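Local coordinates for protein thioesterase superfamily (Jannaschia sp., PDB 2OAF) that is a HotDog-fold thioesterase-superfamily protein that probably hydrolyses thioester bonds, at residues B[97-102]-B[124-129]. Numbering follows the deposited sequence.
Sequences TRLGTK and CVFTIA. With PO4 (phosphate ion), chain H.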
loop_
_atom_site.group_PDB
_atom_site.type_symbol
_atom_site.label_atom_id
_atom_site.label_comp_id
_atom_site.label_asym_id
_atom_site.label_seq_id
_atom_site.Cartn_x
_atom_site.Cartn_y
_atom_site.Cartn_z
ATOM N N THR B 97 2.249 25.682 -7.594
ATOM C CA THR B 97 2.299 26.923 -6.869
ATOM C C THR B 97 3.579 27.702 -7.199
ATOM O O THR B 97 3.629 28.925 -7.054
ATOM C CB THR B 97 2.097 26.677 -5.337
ATOM O OG1 THR B 97 1.778 27.914 -4.686
ATOM C CG2 THR B 97 3.313 26.007 -4.665
ATOM N N ARG B 98 4.592 26.992 -7.693
ATOM C CA ARG B 98 5.887 27.568 -7.916
ATOM C C ARG B 98 6.740 26.705 -8.839
ATOM O O ARG B 98 6.708 25.489 -8.739
ATOM C CB ARG B 98 6.551 27.686 -6.537
ATOM C CG ARG B 98 8.026 27.792 -6.588
ATOM C CD ARG B 98 8.656 28.102 -5.245
ATOM N NE ARG B 98 9.856 28.886 -5.515
ATOM C CZ ARG B 98 10.957 28.390 -6.087
ATOM N NH1 ARG B 98 11.046 27.086 -6.406
ATOM N NH2 ARG B 98 11.981 29.194 -6.313
ATOM N N LEU B 99 7.520 27.341 -9.712
ATOM C CA LEU B 99 8.519 26.643 -10.514
ATOM C C LEU B 99 9.777 27.486 -10.505
ATOM O O LEU B 99 9.760 28.595 -10.976
ATOM C CB LEU B 99 8.010 26.465 -11.942
ATOM C CG LEU B 99 8.959 25.807 -12.960
ATOM C CD1 LEU B 99 9.351 24.360 -12.601
ATOM C CD2 LEU B 99 8.304 25.894 -14.344
ATOM N N GLY B 100 10.857 26.986 -9.920
ATOM C CA GLY B 100 12.117 27.682 -9.977
ATOM C C GLY B 100 12.921 27.140 -11.130
ATOM O O GLY B 100 12.377 26.565 -12.062
ATOM N N THR B 101 14.224 27.327 -11.057
ATOM C CA THR B 101 15.131 26.830 -12.076
ATOM C C THR B 101 15.269 25.328 -11.938
ATOM O O THR B 101 15.352 24.621 -12.933
ATOM C CB THR B 101 16.518 27.458 -11.912
ATOM O OG1 THR B 101 16.396 28.885 -11.924
ATOM C CG2 THR B 101 17.457 27.013 -13.021
ATOM N N LYS B 102 15.310 24.853 -10.696
ATOM C CA LYS B 102 15.550 23.429 -10.431
ATOM C C LYS B 102 14.340 22.631 -9.912
ATOM O O LYS B 102 14.282 21.436 -10.149
ATOM C CB LYS B 102 16.768 23.285 -9.514
ATOM C CG LYS B 102 18.081 23.631 -10.276
ATOM C CD LYS B 102 19.342 23.646 -9.390
ATOM C CE LYS B 102 19.283 24.750 -8.314
ATOM N NZ LYS B 102 20.648 25.144 -7.839
ATOM N N CYS B 124 9.327 18.671 -6.097
ATOM C CA CYS B 124 10.088 17.758 -6.939
ATOM C C CYS B 124 11.243 18.504 -7.604
ATOM O O CYS B 124 11.117 19.680 -7.880
ATOM C CB CYS B 124 9.179 17.270 -8.054
ATOM S SG CYS B 124 7.754 16.357 -7.419
ATOM N N VAL B 125 12.342 17.804 -7.875
ATOM C CA VAL B 125 13.389 18.300 -8.767
ATOM C C VAL B 125 13.229 17.550 -10.096
ATOM O O VAL B 125 12.342 16.710 -10.225
ATOM C CB VAL B 125 14.800 18.119 -8.167
ATOM C CG1 VAL B 125 14.988 19.043 -6.954
ATOM C CG2 VAL B 125 15.085 16.643 -7.827
ATOM N N PHE B 126 14.055 17.875 -11.081
ATOM C CA PHE B 126 13.978 17.272 -12.415
ATOM C C PHE B 126 15.241 16.492 -12.669
ATOM O O PHE B 126 16.334 16.940 -12.287
ATOM C CB PHE B 126 13.821 18.349 -13.494
ATOM C CG PHE B 126 12.489 19.032 -13.477
ATOM C CD1 PHE B 126 12.265 20.130 -12.659
ATOM C CD2 PHE B 126 11.428 18.567 -14.273
ATOM C CE1 PHE B 126 11.007 20.771 -12.636
ATOM C CE2 PHE B 126 10.174 19.206 -14.245
ATOM C CZ PHE B 126 9.969 20.302 -13.421
ATOM N N THR B 127 15.090 15.326 -13.293
ATOM C CA THR B 127 16.232 14.532 -13.729
ATOM C C THR B 127 16.144 14.211 -15.226
ATOM O O THR B 127 15.067 14.306 -15.848
ATOM C CB THR B 127 16.323 13.194 -12.964
ATOM O OG1 THR B 127 15.116 12.464 -13.173
ATOM C CG2 THR B 127 16.545 13.398 -11.448
ATOM N N ILE B 128 17.308 13.873 -15.778
ATOM C CA ILE B 128 17.436 13.109 -17.010
ATOM C C ILE B 128 17.202 11.674 -16.576
ATOM O O ILE B 128 18.062 11.071 -15.954
ATOM C CB ILE B 128 18.839 13.248 -17.613
ATOM C CG1 ILE B 128 19.127 14.724 -17.950
ATOM C CG2 ILE B 128 18.949 12.403 -18.870
ATOM C CD1 ILE B 128 20.589 15.098 -17.961
ATOM N N ALA B 129 16.027 11.142 -16.880
ATOM C CA ALA B 129 15.556 9.936 -16.212
ATOM C C ALA B 129 16.532 8.784 -16.353
ATOM O O ALA B 129 16.894 8.160 -15.354
ATOM C CB ALA B 129 14.187 9.529 -16.721
HETATM P P PO4 H . 14.882 26.308 -7.178
HETATM O O1 PO4 H . 14.628 27.743 -6.738
HETATM O O2 PO4 H . 13.669 25.802 -7.916
HETATM O O3 PO4 H . 16.107 26.327 -8.082
HETATM O O4 PO4 H . 15.090 25.408 -5.971
HETATM O O HOH W 1 16.304 19.807 -10.791
#
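Lys102 and Phe126 meet through a backbone carbonyl and a ring edge, a worked example of how a water can take the place of a backbone bond at the end of a strand ladder. Strand 103-112 runs between strands 90-99 and 115-128 of this HotDog sheet, and its ladder with 115-128 still bonds Cys124 with Ile104. Beyond that pair a water donates to Lys102 O at 2.7 Å and accepts from Phe126 N at 3.0 Å. The carbonyl oxygen of Lys102 also lies in the plane of the Phe126 ring, 3.5 Å from CD1, facing the weakly positive rim of the aromatic group. The same oxygen takes a CA-H...O contact from Val125, with Lys102 O 3.5 Å from Val125 CA. The CB of Phe126 points toward 97-102, and with CG anti to the carbonyl carbon (chi1 -70°) the ring sits beside its own backbone N. CD1 of Leu99, at the end of strand 90-99, approaches CE1 of Phe126 obliquely at 4.0 Å, the two side chains crossing at about a right angle. Leu141 of helix 139-145 also packs on Phe126, while Arg142 and Ile145 of that helix touch Leu99. An alanine in place of Phe126 would probably open a gap between Leu99 and Leu141 and leave the Lys102 carbonyl without its ring-edge contact. On the other side of the turn, a phosphate, probably from the crystallisation liquor, accepts hydrogen bonds from Arg98 NH2 to O1 (3.0 Å), from Arg98 NH1 to O2, nearly straight at 175° and in the guanidinium plane, and from Lys102 N to O3 (3.1 Å); Ser103 OG is also hydrogen-bonded to it. Met across this contact by water and weak C-H donors, Lys102 O probably holds the hairpin end less rigidly than a direct backbone bond would.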